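Local structure of erythrocyte membrane protein 1 (2XU0) at residues 160-165 and 265-270; 194-199 and 259-264; 424-429 and 433-438. The protein probably binds host cell-surface receptors as a Plasmodium falciparum adhesin, this chain being its NTS-DBL1 domain, an N-terminal segment followed by a Duffy-binding-like domain. The protein carries 10 engineered substitutions. All coordinates share one frame; numbering follows the deposited sequence.

Interaction 1 of 3, residues 160-165 and 265-270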
loop_
_atom_site.group_PDB
_atom_site.type_symbol
_atom_site.label_atom_id
_atom_site.label_comp_id
_atom_site.label_asym_id
_atom_site.label_seq_id
_atom_site.Cartn_x
_atom_site.Cartn_y
_atom_site.Cartn_z
ATOM N N ASN A 160 -5.930 -0.665 -23.826
ATOM C CA ASN A 160 -5.570 -1.770 -22.921
ATOM C C ASN A 160 -5.414 -1.349 -21.459
ATOM O O ASN A 160 -5.962 -2.004 -20.573
ATOM C CB ASN A 160 -4.298 -2.472 -23.412
ATOM C CG ASN A 160 -4.521 -3.208 -24.707
ATOM O OD1 ASN A 160 -4.252 -2.696 -25.797
ATOM N ND2 ASN A 160 -5.066 -4.404 -24.615
ATOM N N VAL A 161 -4.700 -0.229 -21.217
ATOM C CA VAL A 161 -4.462 0.313 -19.874
ATOM C C VAL A 161 -5.757 0.769 -19.206
ATOM O O VAL A 161 -5.942 0.545 -18.011
ATOM C CB VAL A 161 -3.315 1.377 -19.855
ATOM C CG1 VAL A 161 -3.110 1.947 -18.437
ATOM C CG2 VAL A 161 -2.004 0.768 -20.372
ATOM N N LEU A 162 -6.684 1.358 -19.982
ATOM C CA LEU A 162 -7.992 1.772 -19.437
ATOM C C LEU A 162 -8.782 0.549 -19.016
ATOM O O LEU A 162 -9.403 0.562 -17.956
ATOM C CB LEU A 162 -8.806 2.615 -20.432
ATOM C CG LEU A 162 -8.290 4.008 -20.820
ATOM C CD1 LEU A 162 -9.350 4.745 -21.597
ATOM C CD2 LEU A 162 -7.905 4.850 -19.619
ATOM N N VAL A 163 -8.680 -0.548 -19.800
ATOM C CA VAL A 163 -9.340 -1.838 -19.490
ATOM C C VAL A 163 -8.768 -2.373 -18.163
ATOM O O VAL A 163 -9.537 -2.803 -17.300
ATOM C CB VAL A 163 -9.202 -2.854 -20.679
ATOM C CG1 VAL A 163 -9.716 -4.260 -20.304
ATOM C CG2 VAL A 163 -9.916 -2.334 -21.940
ATOM N N THR A 164 -7.413 -2.280 -17.968
ATOM C CA THR A 164 -6.767 -2.731 -16.717
ATOM C C THR A 164 -7.321 -1.906 -15.531
ATOM O O THR A 164 -7.752 -2.469 -14.517
ATOM C CB THR A 164 -5.222 -2.551 -16.848
ATOM O OG1 THR A 164 -4.709 -3.328 -17.926
ATOM C CG2 THR A 164 -4.480 -2.871 -15.577
ATOM N N ALA A 165 -7.318 -0.570 -15.682
ATOM C CA ALA A 165 -7.795 0.369 -14.659
ATOM C C ALA A 165 -9.237 0.107 -14.252
ATOM O O ALA A 165 -9.517 -0.067 -13.059
ATOM C CB ALA A 165 -7.601 1.808 -15.142
ATOM N N TRP A 265 -6.835 7.539 -14.551
ATOM C CA TRP A 265 -7.479 7.734 -13.233
ATOM C C TRP A 265 -9.002 7.675 -13.382
ATOM O O TRP A 265 -9.671 7.160 -12.486
ATOM C CB TRP A 265 -7.086 9.083 -12.610
ATOM C CG TRP A 265 -7.738 9.323 -11.257
ATOM C CD1 TRP A 265 -8.799 10.135 -10.991
ATOM C CD2 TRP A 265 -7.423 8.661 -10.025
ATOM N NE1 TRP A 265 -9.191 9.990 -9.683
ATOM C CE2 TRP A 265 -8.323 9.137 -9.052
ATOM C CE3 TRP A 265 -6.440 7.726 -9.640
ATOM C CZ2 TRP A 265 -8.292 8.692 -7.730
ATOM C CZ3 TRP A 265 -6.415 7.283 -8.332
ATOM C CH2 TRP A 265 -7.300 7.791 -7.382
ATOM N N LYS A 266 -9.541 8.277 -14.490
ATOM C CA LYS A 266 -10.982 8.294 -14.799
ATOM C C LYS A 266 -11.467 6.852 -14.966
ATOM O O LYS A 266 -12.395 6.458 -14.290
ATOM C CB LYS A 266 -11.261 9.153 -16.055
ATOM C CG LYS A 266 -12.736 9.460 -16.257
ATOM C CD LYS A 266 -12.992 10.457 -17.378
ATOM C CE LYS A 266 -14.485 10.641 -17.571
ATOM N NZ LYS A 266 -14.802 11.495 -18.749
ATOM N N ALA A 267 -10.777 6.028 -15.780
ATOM C CA ALA A 267 -11.146 4.615 -15.923
ATOM C C ALA A 267 -11.081 3.862 -14.574
ATOM O O ALA A 267 -12.023 3.153 -14.200
ATOM C CB ALA A 267 -10.250 3.950 -16.957
ATOM N N LEU A 268 -9.986 4.059 -13.815
ATOM C CA LEU A 268 -9.806 3.404 -12.524
ATOM C C LEU A 268 -10.946 3.655 -11.550
ATOM O O LEU A 268 -11.264 2.780 -10.739
ATOM C CB LEU A 268 -8.436 3.804 -11.897
ATOM C CG LEU A 268 -8.067 3.167 -10.523
ATOM C CD1 LEU A 268 -7.818 1.639 -10.640
ATOM C CD2 LEU A 268 -6.840 3.846 -9.942
ATOM N N THR A 269 -11.523 4.871 -11.594
ATOM C CA THR A 269 -12.613 5.270 -10.696
ATOM C C THR A 269 -14.034 5.064 -11.291
ATOM O O THR A 269 -14.998 5.427 -10.619
ATOM C CB THR A 269 -12.446 6.720 -10.249
ATOM O OG1 THR A 269 -12.333 7.511 -11.429
ATOM C CG2 THR A 269 -11.274 6.928 -9.311
ATOM N N CYS A 270 -14.170 4.470 -12.506
ATOM C CA CYS A 270 -15.481 4.158 -13.148
ATOM C C CYS A 270 -16.512 3.602 -12.138
ATOM O O CYS A 270 -17.650 4.066 -12.099
ATOM C CB CYS A 270 -15.318 3.208 -14.344
ATOM S SG CYS A 270 -14.621 3.957 -15.835
#

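Interaction 2 of 3, residues 194-199 and 259-264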
loop_
_atom_site.group_PDB
_atom_site.type_symbol
_atom_site.label_atom_id
_atom_site.label_comp_id
_atom_site.label_asym_id
_atom_site.label_seq_id
_atom_site.Cartn_x
_atom_site.Cartn_y
_atom_site.Cartn_z
ATOM N N ARG A 194 -3.210 3.773 -4.553
ATOM C CA ARG A 194 -2.092 2.838 -4.438
ATOM C C ARG A 194 -1.960 1.957 -5.655
ATOM O O ARG A 194 -0.842 1.722 -6.089
ATOM C CB ARG A 194 -2.194 2.015 -3.165
ATOM C CG ARG A 194 -1.976 2.846 -1.933
ATOM C CD ARG A 194 -2.174 1.945 -0.767
ATOM N NE ARG A 194 -1.841 2.609 0.480
ATOM C CZ ARG A 194 -2.516 2.433 1.600
ATOM N NH1 ARG A 194 -3.571 1.628 1.623
ATOM N NH2 ARG A 194 -2.149 3.052 2.704
ATOM N N SER A 195 -3.099 1.493 -6.232
ATOM C CA SER A 195 -3.109 0.686 -7.447
ATOM C C SER A 195 -2.750 1.531 -8.643
ATOM O O SER A 195 -2.030 1.076 -9.514
ATOM C CB SER A 195 -4.471 0.010 -7.642
ATOM O OG SER A 195 -4.523 -1.125 -6.799
ATOM N N PHE A 196 -3.283 2.765 -8.707
ATOM C CA PHE A 196 -2.991 3.737 -9.773
ATOM C C PHE A 196 -1.481 3.930 -9.863
ATOM O O PHE A 196 -0.909 3.946 -10.970
ATOM C CB PHE A 196 -3.624 5.081 -9.409
ATOM C CG PHE A 196 -3.397 6.215 -10.373
ATOM C CD1 PHE A 196 -3.903 6.162 -11.668
ATOM C CD2 PHE A 196 -2.808 7.401 -9.945
ATOM C CE1 PHE A 196 -3.812 7.279 -12.523
ATOM C CE2 PHE A 196 -2.694 8.508 -10.799
ATOM C CZ PHE A 196 -3.165 8.429 -12.090
ATOM N N ALA A 197 -0.848 4.091 -8.695
ATOM C CA ALA A 197 0.627 4.259 -8.594
ATOM C C ALA A 197 1.402 2.999 -9.069
ATOM O O ALA A 197 2.366 3.129 -9.820
ATOM C CB ALA A 197 1.015 4.632 -7.175
ATOM N N ASP A 198 0.934 1.796 -8.700
ATOM C CA ASP A 198 1.555 0.552 -9.165
ATOM C C ASP A 198 1.400 0.393 -10.688
ATOM O O ASP A 198 2.351 -0.021 -11.350
ATOM C CB ASP A 198 1.001 -0.685 -8.407
ATOM C CG ASP A 198 1.562 -0.888 -7.003
ATOM O OD1 ASP A 198 2.638 -0.325 -6.698
ATOM O OD2 ASP A 198 0.937 -1.621 -6.217
ATOM N N ILE A 199 0.208 0.758 -11.249
ATOM C CA ILE A 199 -0.061 0.708 -12.697
ATOM C C ILE A 199 0.877 1.621 -13.434
ATOM O O ILE A 199 1.457 1.226 -14.453
ATOM C CB ILE A 199 -1.563 0.950 -13.053
ATOM C CG1 ILE A 199 -2.409 -0.303 -12.632
ATOM C CG2 ILE A 199 -1.708 1.214 -14.563
ATOM C CD1 ILE A 199 -3.993 -0.056 -12.411
ATOM N N ILE A 259 1.216 12.037 -19.629
ATOM C CA ILE A 259 0.251 12.550 -20.585
ATOM C C ILE A 259 -1.119 11.897 -20.455
ATOM O O ILE A 259 -2.134 12.594 -20.523
ATOM C CB ILE A 259 0.831 12.530 -22.029
ATOM C CG1 ILE A 259 1.881 13.661 -22.208
ATOM C CG2 ILE A 259 -0.277 12.657 -23.096
ATOM C CD1 ILE A 259 3.023 13.313 -23.229
ATOM N N ASN A 260 -1.157 10.580 -20.212
ATOM C CA ASN A 260 -2.418 9.857 -20.149
ATOM C C ASN A 260 -2.935 9.553 -18.770
ATOM O O ASN A 260 -4.007 8.962 -18.664
ATOM C CB ASN A 260 -2.312 8.572 -20.985
ATOM C CG ASN A 260 -2.089 8.851 -22.450
ATOM O OD1 ASN A 260 -3.017 9.169 -23.186
ATOM N ND2 ASN A 260 -0.845 8.847 -22.873
ATOM N N ARG A 261 -2.196 9.923 -17.709
ATOM C CA ARG A 261 -2.580 9.586 -16.326
ATOM C C ARG A 261 -3.981 10.019 -15.920
ATOM O O ARG A 261 -4.628 9.322 -15.156
ATOM C CB ARG A 261 -1.517 10.036 -15.298
ATOM C CG ARG A 261 -1.412 11.554 -15.124
ATOM C CD ARG A 261 -0.237 11.954 -14.249
ATOM N NE ARG A 261 -0.432 11.610 -12.837
ATOM C CZ ARG A 261 -1.011 12.393 -11.939
ATOM N NH1 ARG A 261 -1.496 13.578 -12.296
ATOM N NH2 ARG A 261 -1.105 12.006 -10.679
ATOM N N GLU A 262 -4.454 11.159 -16.453
ATOM C CA GLU A 262 -5.770 11.697 -16.138
ATOM C C GLU A 262 -6.901 10.773 -16.574
ATOM O O GLU A 262 -7.766 10.501 -15.758
ATOM C CB GLU A 262 -5.928 13.099 -16.722
ATOM C CG GLU A 262 -7.257 13.718 -16.349
ATOM C CD GLU A 262 -7.514 15.048 -17.022
ATOM O OE1 GLU A 262 -8.556 15.173 -17.706
ATOM O OE2 GLU A 262 -6.681 15.968 -16.857
ATOM N N GLN A 263 -6.894 10.296 -17.835
ATOM C CA GLN A 263 -7.891 9.345 -18.386
ATOM C C GLN A 263 -7.778 8.006 -17.663
ATOM O O GLN A 263 -8.802 7.394 -17.316
ATOM C CB GLN A 263 -7.645 9.069 -19.877
ATOM C CG GLN A 263 -7.455 10.273 -20.763
ATOM C CD GLN A 263 -7.219 9.836 -22.181
ATOM O OE1 GLN A 263 -8.114 9.291 -22.841
ATOM N NE2 GLN A 263 -5.998 10.050 -22.670
ATOM N N ILE A 264 -6.533 7.560 -17.397
ATOM C CA ILE A 264 -6.292 6.320 -16.650
ATOM C C ILE A 264 -6.981 6.396 -15.263
ATOM O O ILE A 264 -7.688 5.456 -14.878
ATOM C CB ILE A 264 -4.775 5.952 -16.604
ATOM C CG1 ILE A 264 -4.290 5.528 -18.030
ATOM C CG2 ILE A 264 -4.502 4.799 -15.568
ATOM C CD1 ILE A 264 -2.763 5.884 -18.430
#

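Interaction 3 of 3, residues 424-429 and 433-438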
loop_
_atom_site.group_PDB
_atom_site.type_symbol
_atom_site.label_atom_id
_atom_site.label_comp_id
_atom_site.label_asym_id
_atom_site.label_seq_id
_atom_site.Cartn_x
_atom_site.Cartn_y
_atom_site.Cartn_z
ATOM N N LYS A 424 14.131 17.590 4.377
ATOM C CA LYS A 424 13.258 17.507 5.542
ATOM C C LYS A 424 13.977 16.593 6.574
ATOM O O LYS A 424 15.143 16.263 6.364
ATOM C CB LYS A 424 11.864 17.031 5.118
ATOM C CG LYS A 424 11.288 17.919 4.019
ATOM C CD LYS A 424 9.938 17.460 3.483
ATOM C CE LYS A 424 9.336 18.474 2.529
ATOM N NZ LYS A 424 10.113 18.600 1.261
ATOM N N SER A 425 13.370 16.232 7.696
ATOM C CA SER A 425 14.145 15.423 8.666
ATOM C C SER A 425 14.470 13.929 8.307
ATOM O O SER A 425 15.367 13.323 8.913
ATOM C CB SER A 425 13.523 15.521 10.060
ATOM O OG SER A 425 12.138 15.206 10.078
ATOM N N TYR A 426 13.825 13.403 7.257
ATOM C CA TYR A 426 13.749 11.996 6.866
ATOM C C TYR A 426 14.957 11.186 6.369
ATOM O O TYR A 426 14.789 10.002 6.098
ATOM C CB TYR A 426 12.446 11.727 6.114
ATOM C CG TYR A 426 11.330 12.597 6.659
ATOM C CD1 TYR A 426 10.892 12.461 7.976
ATOM C CD2 TYR A 426 10.801 13.639 5.905
ATOM C CE1 TYR A 426 9.953 13.334 8.521
ATOM C CE2 TYR A 426 9.823 14.487 6.427
ATOM C CZ TYR A 426 9.415 14.341 7.741
ATOM O OH TYR A 426 8.454 15.175 8.271
ATOM N N SER A 427 16.183 11.730 6.422
ATOM C CA SER A 427 17.373 10.922 6.091
ATOM C C SER A 427 17.622 9.899 7.218
ATOM O O SER A 427 18.194 8.835 6.989
ATOM C CB SER A 427 18.600 11.804 5.905
ATOM O OG SER A 427 18.774 12.113 4.534
ATOM N N THR A 428 17.165 10.238 8.433
ATOM C CA THR A 428 17.207 9.414 9.639
ATOM C C THR A 428 16.034 8.437 9.529
ATOM O O THR A 428 14.912 8.875 9.251
ATOM C CB THR A 428 17.044 10.325 10.881
ATOM O OG1 THR A 428 17.836 11.510 10.742
ATOM C CG2 THR A 428 17.388 9.621 12.179
ATOM N N ILE A 429 16.282 7.118 9.717
ATOM C CA ILE A 429 15.222 6.104 9.668
ATOM C C ILE A 429 14.202 6.387 10.770
ATOM O O ILE A 429 13.008 6.261 10.532
ATOM C CB ILE A 429 15.738 4.623 9.640
ATOM C CG1 ILE A 429 14.600 3.560 9.747
ATOM C CG2 ILE A 429 16.785 4.366 10.701
ATOM C CD1 ILE A 429 13.573 3.467 8.583
ATOM N N LEU A 433 10.238 6.606 10.505
ATOM C CA LEU A 433 9.410 5.701 11.287
ATOM C C LEU A 433 8.295 6.432 12.051
ATOM O O LEU A 433 7.204 5.876 12.180
ATOM C CB LEU A 433 10.215 4.742 12.206
ATOM C CG LEU A 433 11.081 3.674 11.503
ATOM C CD1 LEU A 433 11.884 2.846 12.518
ATOM C CD2 LEU A 433 10.245 2.727 10.669
ATOM N N ASN A 434 8.546 7.691 12.462
ATOM C CA ASN A 434 7.568 8.574 13.114
ATOM C C ASN A 434 6.417 8.839 12.157
ATOM O O ASN A 434 5.285 8.909 12.601
ATOM C CB ASN A 434 8.188 9.944 13.500
ATOM C CG ASN A 434 9.267 9.946 14.554
ATOM O OD1 ASN A 434 10.100 10.857 14.606
ATOM N ND2 ASN A 434 9.256 8.971 15.453
ATOM N N LEU A 435 6.693 8.970 10.849
ATOM C CA LEU A 435 5.644 9.175 9.834
ATOM C C LEU A 435 4.723 7.939 9.767
ATOM O O LEU A 435 3.502 8.088 9.622
ATOM C CB LEU A 435 6.265 9.437 8.448
ATOM C CG LEU A 435 7.202 10.648 8.292
ATOM C CD1 LEU A 435 7.596 10.853 6.817
ATOM C CD2 LEU A 435 6.635 11.925 8.943
ATOM N N LEU A 436 5.310 6.728 9.892
ATOM C CA LEU A 436 4.545 5.483 9.877
ATOM C C LEU A 436 3.646 5.415 11.105
ATOM O O LEU A 436 2.478 5.044 10.970
ATOM C CB LEU A 436 5.442 4.230 9.742
ATOM C CG LEU A 436 6.306 4.133 8.475
ATOM C CD1 LEU A 436 7.119 2.878 8.509
ATOM C CD2 LEU A 436 5.464 4.224 7.171
ATOM N N ASN A 437 4.164 5.827 12.273
ATOM C CA ASN A 437 3.398 5.945 13.538
ATOM C C ASN A 437 2.185 6.850 13.359
ATOM O O ASN A 437 1.152 6.637 13.986
ATOM C CB ASN A 437 4.277 6.567 14.663
ATOM C CG ASN A 437 5.357 5.642 15.170
ATOM O OD1 ASN A 437 5.430 4.476 14.763
ATOM N ND2 ASN A 437 6.263 6.151 16.020
ATOM N N ASN A 438 2.326 7.859 12.502
ATOM C CA ASN A 438 1.308 8.887 12.280
ATOM C C ASN A 438 0.233 8.531 11.295
ATOM O O ASN A 438 -0.617 9.372 11.049
ATOM C CB ASN A 438 1.976 10.181 11.831
ATOM C CG ASN A 438 2.814 10.835 12.877
ATOM O OD1 ASN A 438 2.549 10.710 14.067
ATOM N ND2 ASN A 438 3.825 11.572 12.438
#

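Interaction 1 of 3, residues 160-165 and 265-270
Ala-165 is the bump that lets helices 154-175 and 249-268 meet almost backbone to backbone. Its methyl points toward the opposing helix and stops where Ala-165 CB is 3.5 Å from Leu-268 N, nearer to main chain than to any side-chain carbon. The CA atoms of Ala-165 and Leu-268 are only 4.2 Å apart, the closest pair in the register.

The fit is reciprocal. Ala-267 directs its own methyl into a notch on helix 154-175 whose walls are the carbonyl and the side chain of Leu-162; Ala-267 CB lies 3.6 Å from Leu-162 O. With CG of Leu-162 anti to the carbonyl carbon (chi1 -67°), the branch ending in CD2 swings inward until Leu-162 CD2 is 3.7 Å from Ala-267 CB. Between these two hollows the methyls touch each other, Ala-165 CB to Ala-267 CB at 3.9 Å. Leu-268 adds to the hollow that receives Ala-165: its CB rests against the alanine methyl, and Leu-268 CD1 comes within 3.4 Å of Ala-165 O.

Around this core, Leu-268 also leans on Leu-192 and Phe-196 of helix 186-204, while Leu-162 reaches Leu-78, so the seam sits within the helical bundle of the Duffy-binding domain. Just beyond it comes Cys-270, for which a disulfide to Cys-76 has been seen in this protein.

The close approach also brings Leu-268 CA to 3.5 Å from Ala-165 O, with an almost straight C-H...O angle of 174°, an arrangement familiar from helices packed through small residues. All four touching residues are buried and their side chains are aliphatic, which implies that steric fit and exclusion of water probably hold the seam, perhaps with a weak C-H...O contribution from the main chain.

Interaction 2 of 3, residues 194-199 and 259-264
Phe-196 and Ile-264 mark the nearest backbone approach of helices 186-204 and 249-268, yet their CA atoms stand 8.1 Å apart, so side chains have to span the gap. Phe-196 supplies most of the bridge: with CG anti to the backbone N (chi1 178°), its ring is thrown outward to the other helix and arrives edge first. Arg-261 O lies at that edge, in the plane of the ring, 3.4 Å from Phe-196 CE1 and about as close to CZ. The C-H groups of an aromatic rim carry a slight positive charge, so this orientation is consistent with a weak electrostatic attraction to the carbonyl. The edge also meets an aliphatic partner, Ile-264 CG2, which is 4.0 Å from Phe-196 CE1; the two side chains cross at about a right angle.

Helix 249-268 is kinked here, since the N atoms of Glu-262 and Gln-263 lack bonds to the preceding turn. Both helices belong to the first, Duffy-binding part of the DBL fold, an almost wholly helical domain, and helix 154-175 adds to the same core where Val-161 touches Ile-264.

Arg-261 packs beside the ring with two parts of its chain. Its CB is 3.9 Å from Phe-196 CZ, and a bend at chi3 (-71°) brings the guanidinium round, leaving Arg-261 NH2 3.8 Å from Phe-196 CE2. Ring and guanidinium planes are 55° apart, so the two groups are not stacked. What fixes the charged end lies elsewhere: NE forms a salt bridge with Asp-307, and NH2 is hydrogen-bonded to Thr-304 O. Phe-196 itself touches Asp-307, whose loop therefore borders both the aromatic ring and the arginine.

Interaction 3 of 3, residues 424-429 and 433-438
Tyr-426 and Leu-435 form the tight part of this contact. Leu-435 CD1 sits over the middle of the tyrosine ring, 3.8 Å from the centroid of Tyr-426 and only 12° off the normal, a CH-pi contact of nearly ideal placement. The second branch reaches the rim, with Leu-435 CD2 3.6 Å from Tyr-426 CE1, so both methyls grip one aromatic side chain that crosses the leucine at about a right angle. Val-25 of helix 22-39 touches both residues, joining the N-terminal segment to this subdomain.

The backbone arrangement is a type I turn, Ser-425 to Thr-428, leading into helix 429-437. In its first turn Leu-433 N bonds to Ile-429 O, 2.8 Å away, with the bond bent to 150° at the hydrogen. The two side chains also meet, one turn apart: CG1 of Ile-429, anti to the backbone N (chi1 174°), carries its end toward Leu-433, and Ile-429 CD1 lies 3.8 Å from Leu-433 CG.

The solvent side is looser. Ser-425 and Thr-428 are exposed, and although Thr-428 holds the N-cap position, its side chain makes no capping bond.

Interactions 1 and 2 are parts of one core: their centres are about 8 Å apart, both use helix 249-268, and interaction 2 is nested within the chain segment that interaction 1 closes. They touch directly, Leu-268 CD2 lying 3.5 Å from Phe-196 CB and Trp-265 meeting the Phe-196 ring edge-to-face. Interaction 3 belongs to the C-terminal DBL subdomain. Its centre is about 33 Å from that of interaction 1, on the opposite side of the chain's centre, and about 27 Å from that of interaction 2, with nearest atoms about 20 and 9 Å away. The bound proline is about 11 Å from the side chain of Ile-429; none of the three contacts forms the proline or magnesium site.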